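Local coordinates for branched-chain-amino-acid aminotransferase (Pseudomonas aeruginosa, PDB 6NST), which probably transfers the amino group of leucine, isoleucine or valine to 2-oxoglutarate, using pyridoxal 5'-phosphate as cofactor, at residues T28-R42 with Y97-L111. The protein carries 1 engineered substitution. Sequence-based numbering, arbitrary orientation.
Engineered in segment 28-42: His31 (natural residue Leu).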
ATOM      1  N   THR A  28     -34.461   8.961  -9.480  1.00 27.80           N
ATOM      2  CA  THR A  28     -33.925   9.567  -8.269  1.00 29.18           C
ATOM      3  C   THR A  28     -32.400   9.516  -8.284  1.00 27.40           C
ATOM      4  O   THR A  28     -31.800   8.505  -8.658  1.00 20.29           O
ATOM      5  CB  THR A  28     -34.475   8.840  -7.040  1.00 35.58           C
ATOM      6  OG1 THR A  28     -35.907   8.842  -7.085  1.00 50.79           O
ATOM      7  CG2 THR A  28     -34.023   9.517  -5.768  1.00 21.81           C
ATOM      8  N   HIS A  29     -31.772  10.623  -7.871  1.00 34.34           N
ATOM      9  CA  HIS A  29     -30.325  10.761  -8.012  1.00 33.22           C
ATOM     10  C   HIS A  29     -29.578   9.768  -7.124  1.00 35.38           C
ATOM     11  O   HIS A  29     -28.642   9.098  -7.577  1.00 30.15           O
ATOM     12  CB  HIS A  29     -29.906  12.195  -7.692  1.00 25.24           C
ATOM     13  CG  HIS A  29     -28.507  12.526  -8.110  1.00 26.70           C
ATOM     14  ND1 HIS A  29     -27.408  12.241  -7.329  1.00 22.31           N
ATOM     15  CD2 HIS A  29     -28.029  13.129  -9.225  1.00 31.10           C
ATOM     16  CE1 HIS A  29     -26.314  12.651  -7.944  1.00 26.48           C
ATOM     17  NE2 HIS A  29     -26.663  13.194  -9.097  1.00 32.64           N
ATOM     18  N   THR A  30     -29.969   9.666  -5.850  1.00 28.87           N
ATOM     19  CA  THR A  30     -29.341   8.686  -4.968  1.00 27.99           C
ATOM     20  C   THR A  30     -29.552   7.264  -5.476  1.00 30.22           C
ATOM     21  O   THR A  30     -28.692   6.398  -5.279  1.00 27.49           O
ATOM     22  CB  THR A  30     -29.884   8.835  -3.543  1.00 16.00           C
ATOM     23  OG1 THR A  30     -29.625  10.162  -3.070  1.00 20.60           O
ATOM     24  CG2 THR A  30     -29.224   7.835  -2.595  1.00 20.43           C
ATOM     25  N   HIS A  31     -30.677   7.014  -6.151  1.00 25.58           N
ATOM     26  CA  HIS A  31     -30.941   5.693  -6.708  1.00 37.00           C
ATOM     27  C   HIS A  31     -29.907   5.307  -7.759  1.00 41.60           C
ATOM     28  O   HIS A  31     -29.582   4.123  -7.908  1.00 37.30           O
ATOM     29  CB  HIS A  31     -32.345   5.659  -7.314  1.00 39.08           C
ATOM     30  CG  HIS A  31     -32.971   4.300  -7.330  1.00 35.13           C
ATOM     31  ND1 HIS A  31     -34.077   3.999  -8.096  1.00 35.37           N
ATOM     32  CD2 HIS A  31     -32.656   3.166  -6.663  1.00 29.94           C
ATOM     33  CE1 HIS A  31     -34.411   2.736  -7.905  1.00 32.44           C
ATOM     34  NE2 HIS A  31     -33.566   2.208  -7.039  1.00 33.06           N
ATOM     35  N   HIS A  32     -29.377   6.289  -8.490  1.00 34.62           N
ATOM     36  CA  HIS A  32     -28.451   6.026  -9.582  1.00 34.34           C
ATOM     37  C   HIS A  32     -26.990   6.216  -9.202  1.00 28.62           C
ATOM     38  O   HIS A  32     -26.119   5.635  -9.858  1.00 22.91           O
ATOM     39  CB  HIS A  32     -28.770   6.930 -10.782  1.00 28.08           C
ATOM     40  CG  HIS A  32     -30.052   6.588 -11.472  1.00 28.72           C
ATOM     41  ND1 HIS A  32     -30.092   6.020 -12.728  1.00 29.96           N
ATOM     42  CD2 HIS A  32     -31.342   6.734 -11.084  1.00 25.29           C
ATOM     43  CE1 HIS A  32     -31.351   5.832 -13.083  1.00 31.86           C
ATOM     44  NE2 HIS A  32     -32.129   6.257 -12.103  1.00 29.67           N
ATOM     45  N   TYR A  33     -26.699   7.009  -8.171  1.00 35.74           N
ATOM     46  CA  TYR A  33     -25.322   7.317  -7.819  1.00 30.48           C
ATOM     47  C   TYR A  33     -24.978   7.032  -6.363  1.00 31.73           C
ATOM     48  O   TYR A  33     -23.832   7.268  -5.962  1.00 31.52           O
ATOM     49  CB  TYR A  33     -25.009   8.784  -8.144  1.00 26.63           C
ATOM     50  CG  TYR A  33     -25.258   9.137  -9.594  1.00 31.59           C
ATOM     51  CD1 TYR A  33     -24.356   8.765 -10.583  1.00 29.75           C
ATOM     52  CD2 TYR A  33     -26.398   9.834  -9.974  1.00 24.27           C
ATOM     53  CE1 TYR A  33     -24.578   9.081 -11.908  1.00 34.21           C
ATOM     54  CE2 TYR A  33     -26.630  10.157 -11.299  1.00 29.04           C
ATOM     55  CZ  TYR A  33     -25.716   9.777 -12.262  1.00 34.04           C
ATOM     56  OH  TYR A  33     -25.939  10.093 -13.583  1.00 30.50           O
ATOM     57  N   GLY A  34     -25.922   6.536  -5.566  1.00 28.96           N
ATOM     58  CA  GLY A  34     -25.638   6.119  -4.208  1.00 23.83           C
ATOM     59  C   GLY A  34     -25.364   7.228  -3.217  1.00 26.95           C
ATOM     60  O   GLY A  34     -25.157   6.934  -2.035  1.00 22.61           O
ATOM     61  N   MET A  35     -25.363   8.488  -3.645  1.00 24.61           N
ATOM     62  CA  MET A  35     -25.070   9.608  -2.754  1.00 25.73           C
ATOM     63  C   MET A  35     -26.261   9.840  -1.834  1.00 29.62           C
ATOM     64  O   MET A  35     -27.258  10.455  -2.218  1.00 29.46           O
ATOM     65  CB  MET A  35     -24.740  10.860  -3.557  1.00 28.17           C
ATOM     66  CG  MET A  35     -24.374  12.073  -2.718  1.00 40.87           C
ATOM     67  SD  MET A  35     -22.908  11.807  -1.706  1.00 39.97           S
ATOM     68  CE  MET A  35     -22.102  13.396  -1.871  1.00 30.65           C
ATOM     69  N   GLY A  36     -26.149   9.342  -0.613  1.00 20.15           N
ATOM     70  CA  GLY A  36     -27.170   9.542   0.390  1.00 14.86           C
ATOM     71  C   GLY A  36     -26.690   8.935   1.688  1.00 20.10           C
ATOM     72  O   GLY A  36     -25.749   8.135   1.713  1.00 20.18           O
ATOM     73  N   VAL A  37     -27.342   9.341   2.770  1.00 16.89           N
ATOM     74  CA  VAL A  37     -26.977   8.866   4.099  1.00 11.72           C
ATOM     75  C   VAL A  37     -28.210   8.267   4.758  1.00 22.05           C
ATOM     76  O   VAL A  37     -29.348   8.625   4.435  1.00 18.36           O
ATOM     77  CB  VAL A  37     -26.369   9.994   4.967  1.00 17.05           C
ATOM     78  CG1 VAL A  37     -25.182  10.628   4.255  1.00 11.14           C
ATOM     79  CG2 VAL A  37     -27.414  11.045   5.299  1.00 11.48           C
ATOM     80  N   PHE A  38     -27.980   7.333   5.678  1.00 12.07           N
ATOM     81  CA  PHE A  38     -29.078   6.654   6.350  1.00 21.30           C
ATOM     82  C   PHE A  38     -28.627   6.215   7.735  1.00 22.30           C
ATOM     83  O   PHE A  38     -27.453   6.328   8.099  1.00 19.96           O
ATOM     84  CB  PHE A  38     -29.587   5.456   5.536  1.00 17.26           C
ATOM     85  CG  PHE A  38     -28.656   4.275   5.530  1.00 24.16           C
ATOM     86  CD1 PHE A  38     -28.916   3.168   6.319  1.00 27.05           C
ATOM     87  CD2 PHE A  38     -27.524   4.270   4.730  1.00 28.13           C
ATOM     88  CE1 PHE A  38     -28.067   2.078   6.313  1.00 39.03           C
ATOM     89  CE2 PHE A  38     -26.669   3.182   4.720  1.00 31.23           C
ATOM     90  CZ  PHE A  38     -26.941   2.084   5.514  1.00 37.31           C
ATOM     91  N   GLU A  39     -29.585   5.713   8.509  1.00 20.47           N
ATOM     92  CA  GLU A  39     -29.325   5.241   9.859  1.00 12.82           C
ATOM     93  C   GLU A  39     -30.112   3.965  10.109  1.00 29.32           C
ATOM     94  O   GLU A  39     -31.110   3.678   9.442  1.00 25.12           O
ATOM     95  CB  GLU A  39     -29.691   6.298  10.911  1.00 14.02           C
ATOM     96  CG  GLU A  39     -28.589   7.306  11.197  1.00 12.52           C
ATOM     97  CD  GLU A  39     -27.341   6.649  11.762  1.00 29.84           C
ATOM     98  OE1 GLU A  39     -26.226   7.009  11.325  1.00 21.87           O
ATOM     99  OE2 GLU A  39     -27.478   5.765  12.635  1.00 20.93           O
ATOM    100  N   GLY A  40     -29.633   3.189  11.076  1.00 23.66           N
ATOM    101  CA  GLY A  40     -30.362   2.043  11.575  1.00 16.02           C
ATOM    102  C   GLY A  40     -30.658   2.234  13.046  1.00 23.00           C
ATOM    103  O   GLY A  40     -29.737   2.346  13.858  1.00 23.00           O
ATOM    104  N   VAL A  41     -31.939   2.305  13.400  1.00 31.46           N
ATOM    105  CA  VAL A  41     -32.355   2.622  14.758  1.00 25.97           C
ATOM    106  C   VAL A  41     -33.339   1.561  15.229  1.00 28.49           C
ATOM    107  O   VAL A  41     -34.114   1.011  14.440  1.00 28.71           O
ATOM    108  CB  VAL A  41     -32.980   4.035  14.847  1.00 29.06           C
ATOM    109  CG1 VAL A  41     -33.007   4.518  16.284  1.00 21.26           C
ATOM    110  CG2 VAL A  41     -32.213   5.017  13.967  1.00 14.14           C
ATOM    111  N   ARG A  42     -33.300   1.268  16.526  1.00 21.56           N
ATOM    112  CA  ARG A  42     -34.167   0.266  17.130  1.00 30.00           C
ATOM    113  C   ARG A  42     -35.081   0.908  18.164  1.00 31.01           C
ATOM    114  O   ARG A  42     -34.668   1.811  18.901  1.00 18.79           O
ATOM    115  CB  ARG A  42     -33.355  -0.852  17.795  1.00 35.63           C
ATOM    116  CG  ARG A  42     -32.747  -1.853  16.829  1.00 55.18           C
ATOM    117  CD  ARG A  42     -33.804  -2.737  16.189  1.00 61.79           C
ATOM    118  NE  ARG A  42     -34.433  -3.624  17.162  1.00 66.95           N
ATOM    119  CZ  ARG A  42     -33.905  -4.770  17.576  1.00 69.70           C
ATOM    120  NH1 ARG A  42     -34.550  -5.516  18.463  1.00 73.81           N
ATOM    121  NH2 ARG A  42     -32.731  -5.172  17.108  1.00 64.49           N
ATOM    122  N   TYR A  97     -37.521  -1.712  13.889  1.00 21.12           N
ATOM    123  CA  TYR A  97     -36.299  -1.199  13.292  1.00 26.37           C
ATOM    124  C   TYR A  97     -36.668   0.020  12.460  1.00 31.07           C
ATOM    125  O   TYR A  97     -37.609  -0.032  11.661  1.00 30.40           O
ATOM    126  CB  TYR A  97     -35.623  -2.265  12.426  1.00 25.01           C
ATOM    127  CG  TYR A  97     -34.361  -1.808  11.725  1.00 28.22           C
ATOM    128  CD1 TYR A  97     -33.116  -1.965  12.321  1.00 24.47           C
ATOM    129  CD2 TYR A  97     -34.415  -1.234  10.461  1.00 31.45           C
ATOM    130  CE1 TYR A  97     -31.961  -1.554  11.681  1.00 26.05           C
ATOM    131  CE2 TYR A  97     -33.267  -0.821   9.815  1.00 31.69           C
ATOM    132  CZ  TYR A  97     -32.044  -0.982  10.428  1.00 32.47           C
ATOM    133  OH  TYR A  97     -30.901  -0.569   9.782  1.00 39.52           O
ATOM    134  N   ILE A  98     -35.942   1.114  12.660  1.00 29.72           N
ATOM    135  CA  ILE A  98     -36.240   2.382  12.009  1.00 30.16           C
ATOM    136  C   ILE A  98     -35.151   2.672  10.990  1.00 31.53           C
ATOM    137  O   ILE A  98     -33.959   2.486  11.267  1.00 30.51           O
ATOM    138  CB  ILE A  98     -36.357   3.528  13.030  1.00 33.38           C
ATOM    139  CG1 ILE A  98     -36.998   3.018  14.320  1.00 34.59           C
ATOM    140  CG2 ILE A  98     -37.172   4.669  12.446  1.00 20.01           C
ATOM    141  CD1 ILE A  98     -36.901   3.990  15.473  1.00 39.10           C
ATOM    142  N   ARG A  99     -35.562   3.133   9.809  1.00 19.70           N
ATOM    143  CA  ARG A  99     -34.652   3.469   8.719  1.00 29.71           C
ATOM    144  C   ARG A  99     -34.849   4.937   8.356  1.00 29.75           C
ATOM    145  O   ARG A  99     -35.641   5.268   7.457  1.00 24.49           O
ATOM    146  CB  ARG A  99     -34.875   2.555   7.514  1.00 30.67           C
ATOM    147  CG  ARG A  99     -34.046   2.911   6.283  1.00 26.10           C
ATOM    148  CD  ARG A  99     -32.572   3.041   6.614  1.00 28.55           C
ATOM    149  NE  ARG A  99     -31.998   1.779   7.070  1.00 40.09           N
ATOM    150  CZ  ARG A  99     -31.458   0.872   6.263  1.00 41.38           C
ATOM    151  NH1 ARG A  99     -31.421   1.085   4.954  1.00 40.88           N
ATOM    152  NH2 ARG A  99     -30.957  -0.248   6.763  1.00 41.93           N
ATOM    153  N   PRO A 100     -34.174   5.850   9.053  1.00 19.36           N
ATOM    154  CA  PRO A 100     -34.090   7.228   8.559  1.00 14.57           C
ATOM    155  C   PRO A 100     -33.116   7.277   7.393  1.00 20.57           C
ATOM    156  O   PRO A 100     -32.028   6.702   7.457  1.00 16.59           O
ATOM    157  CB  PRO A 100     -33.570   8.019   9.768  1.00 16.29           C
ATOM    158  CG  PRO A 100     -33.644   7.071  10.943  1.00 14.36           C
ATOM    159  CD  PRO A 100     -33.519   5.698  10.363  1.00 18.06           C
ATOM    160  N   MET A 101     -33.516   7.950   6.318  1.00 22.39           N
ATOM    161  CA  MET A 101     -32.709   7.951   5.106  1.00 24.47           C
ATOM    162  C   MET A 101     -32.831   9.297   4.411  1.00 26.71           C
ATOM    163  O   MET A 101     -33.940   9.789   4.184  1.00 22.24           O
ATOM    164  CB  MET A 101     -33.127   6.811   4.169  1.00 14.02           C
ATOM    165  CG  MET A 101     -32.086   6.452   3.122  1.00 31.59           C
ATOM    166  SD  MET A 101     -32.304   7.346   1.575  1.00 36.89           S
ATOM    167  CE  MET A 101     -33.688   6.453   0.869  1.00 43.96           C
ATOM    168  N   VAL A 102     -31.681   9.883   4.086  1.00 29.09           N
ATOM    169  CA  VAL A 102     -31.581  11.174   3.414  1.00 12.95           C
ATOM    170  C   VAL A 102     -31.044  10.926   2.012  1.00 25.42           C
ATOM    171  O   VAL A 102     -30.028  10.241   1.848  1.00 12.73           O
ATOM    172  CB  VAL A 102     -30.668  12.133   4.196  1.00 13.22           C
ATOM    173  CG1 VAL A 102     -30.487  13.439   3.451  1.00 20.94           C
ATOM    174  CG2 VAL A 102     -31.216  12.374   5.597  1.00 12.54           C
ATOM    175  N   PHE A 103     -31.723  11.471   1.001  1.00 18.07           N
ATOM    176  CA  PHE A 103     -31.339  11.184  -0.375  1.00 21.05           C
ATOM    177  C   PHE A 103     -31.652  12.369  -1.279  1.00 27.25           C
ATOM    178  O   PHE A 103     -32.564  13.155  -1.010  1.00 21.15           O
ATOM    179  CB  PHE A 103     -32.031   9.916  -0.906  1.00 14.08           C
ATOM    180  CG  PHE A 103     -33.528  10.031  -1.039  1.00 19.66           C
ATOM    181  CD1 PHE A 103     -34.108  10.351  -2.257  1.00 24.14           C
ATOM    182  CD2 PHE A 103     -34.356   9.789   0.046  1.00 20.47           C
ATOM    183  CE1 PHE A 103     -35.482  10.443  -2.388  1.00 25.01           C
ATOM    184  CE2 PHE A 103     -35.732   9.879  -0.077  1.00 30.56           C
ATOM    185  CZ  PHE A 103     -36.296  10.205  -1.297  1.00 29.45           C
ATOM    186  N   TYR A 104     -30.874  12.485  -2.356  1.00 21.99           N
ATOM    187  CA  TYR A 104     -31.122  13.495  -3.374  1.00 23.17           C
ATOM    188  C   TYR A 104     -32.301  13.089  -4.247  1.00 32.48           C
ATOM    189  O   TYR A 104     -32.501  11.911  -4.541  1.00 33.56           O
ATOM    190  CB  TYR A 104     -29.880  13.696  -4.245  1.00 28.74           C
ATOM    191  CG  TYR A 104     -28.802  14.550  -3.616  1.00 26.20           C
ATOM    192  CD1 TYR A 104     -29.125  15.683  -2.879  1.00 29.76           C
ATOM    193  CD2 TYR A 104     -27.460  14.221  -3.757  1.00 15.85           C
ATOM    194  CE1 TYR A 104     -28.138  16.466  -2.304  1.00 30.61           C
ATOM    195  CE2 TYR A 104     -26.468  14.997  -3.186  1.00 12.98           C
ATOM    196  CZ  TYR A 104     -26.812  16.117  -2.460  1.00 18.97           C
ATOM    197  OH  TYR A 104     -25.828  16.891  -1.889  1.00 22.47           O
ATOM    198  N   GLY A 105     -33.079  14.081  -4.674  1.00 31.22           N
ATOM    199  CA  GLY A 105     -34.292  13.831  -5.424  1.00 29.36           C
ATOM    200  C   GLY A 105     -34.035  13.621  -6.903  1.00 33.06           C
ATOM    201  O   GLY A 105     -32.905  13.400  -7.345  1.00 28.84           O
ATOM    202  N   SER A 106     -35.116  13.700  -7.680  1.00 30.71           N
ATOM    203  CA  SER A 106     -35.029  13.535  -9.127  1.00 35.51           C
ATOM    204  C   SER A 106     -35.035  14.871  -9.865  1.00 42.73           C
ATOM    205  O   SER A 106     -35.878  15.103 -10.741  1.00 40.86           O
ATOM    206  CB  SER A 106     -36.169  12.642  -9.613  1.00 40.60           C
ATOM    207  OG  SER A 106     -37.413  13.131  -9.159  1.00 48.23           O
ATOM    208  N   GLU A 107     -34.093  15.754  -9.528  1.00 48.92           N
ATOM    209  CA  GLU A 107     -34.007  17.059 -10.177  1.00 57.40           C
ATOM    210  C   GLU A 107     -33.025  17.056 -11.344  1.00 66.77           C
ATOM    211  O   GLU A 107     -33.391  17.408 -12.471  1.00 71.40           O
ATOM    212  CB  GLU A 107     -33.629  18.133  -9.152  1.00 52.80           C
ATOM    213  CG  GLU A 107     -34.790  18.616  -8.298  1.00 53.21           C
ATOM    214  CD  GLU A 107     -35.309  17.541  -7.369  1.00 60.10           C
ATOM    215  OE1 GLU A 107     -34.495  16.702  -6.929  1.00 61.08           O
ATOM    216  OE2 GLU A 107     -36.525  17.528  -7.083  1.00 62.65           O
ATOM    217  N   GLY A 108     -31.779  16.657 -11.093  1.00 69.43           N
ATOM    218  CA  GLY A 108     -30.768  16.550 -12.115  1.00 65.27           C
ATOM    219  C   GLY A 108     -30.328  15.110 -12.331  1.00 65.15           C
ATOM    220  O   GLY A 108     -30.802  14.172 -11.691  1.00 67.92           O
ATOM    221  N   MET A 109     -29.392  14.954 -13.271  1.00 63.77           N
ATOM    222  CA  MET A 109     -28.884  13.631 -13.603  1.00 61.42           C
ATOM    223  C   MET A 109     -27.376  13.595 -13.821  1.00 63.31           C
ATOM    224  O   MET A 109     -26.844  12.527 -14.150  1.00 61.83           O
ATOM    225  CB  MET A 109     -29.594  13.083 -14.851  1.00 57.94           C
ATOM    226  CG  MET A 109     -29.771  11.574 -14.845  1.00 55.95           C
ATOM    227  SD  MET A 109     -30.570  10.982 -13.339  1.00 57.27           S
ATOM    228  CE  MET A 109     -30.603   9.221 -13.653  1.00 46.26           C
ATOM    229  N   GLY A 110     -26.672  14.724 -13.653  1.00 66.95           N
ATOM    230  CA  GLY A 110     -25.229  14.738 -13.758  1.00 58.20           C
ATOM    231  C   GLY A 110     -24.557  14.569 -12.406  1.00 40.14           C
ATOM    232  O   GLY A 110     -25.185  14.656 -11.353  1.00 37.85           O
ATOM    233  N   LEU A 111     -23.253  14.315 -12.452  1.00 42.74           N
ATOM    234  CA  LEU A 111     -22.465  14.150 -11.234  1.00 50.94           C
ATOM    235  C   LEU A 111     -22.328  15.478 -10.495  1.00 56.15           C
ATOM    236  O   LEU A 111     -23.117  15.791  -9.606  1.00 61.84           O
ATOM    237  CB  LEU A 111     -21.080  13.580 -11.553  1.00 57.04           C
ATOM    238  CG  LEU A 111     -20.954  12.083 -11.857  1.00 58.45           C
ATOM    239  CD1 LEU A 111     -21.639  11.253 -10.781  1.00 54.22           C
ATOM    240  CD2 LEU A 111     -21.490  11.738 -13.241  1.00 62.07           C
TER
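Val37 and Val102 form an antiparallel hydrogen-bonded pair, with Val102 N to Val37 O at 2.7 Å; Val41 and Ile98 repeat this further along. Between them Glu39 N reaches Pro100 O. On the valine side, Val37 CG2 packs against Val102 CB, and Val41 CG2 meets the Pro100 ring. On the other, Phe38 CD1 sits over one face of the guanidinium, 3.4 Å from Arg99 CZ, the two planes 44° apart; Phe38 also lies beside Lys160, probably the lysine that carries the cofactor, which is not attached here. Arg99 doubles back through bent chi2 and chi3, which lets NH2 hold Tyr97 OH in its own plane; NH2 also bonds Tyr33 of the second subunit. Where strand 97-104 ends, Thr30 OG1 accepts from Tyr104 N and donates to Met35 O, joining the strand end to the turn after the helix. Beyond, the contact loosens into a loop, 106-111, that is mostly partly exposed, with Gly108 poorly ordered. His29 NE2 to Gly110 O, Tyr33 OH to Met109 O, and Met109 CE over the His32 ring face still grip it. The paired strands lie inside an antiparallel sheet, between strands 118-126 and 51-53; helix 55-68 packs on Val37 and Val41.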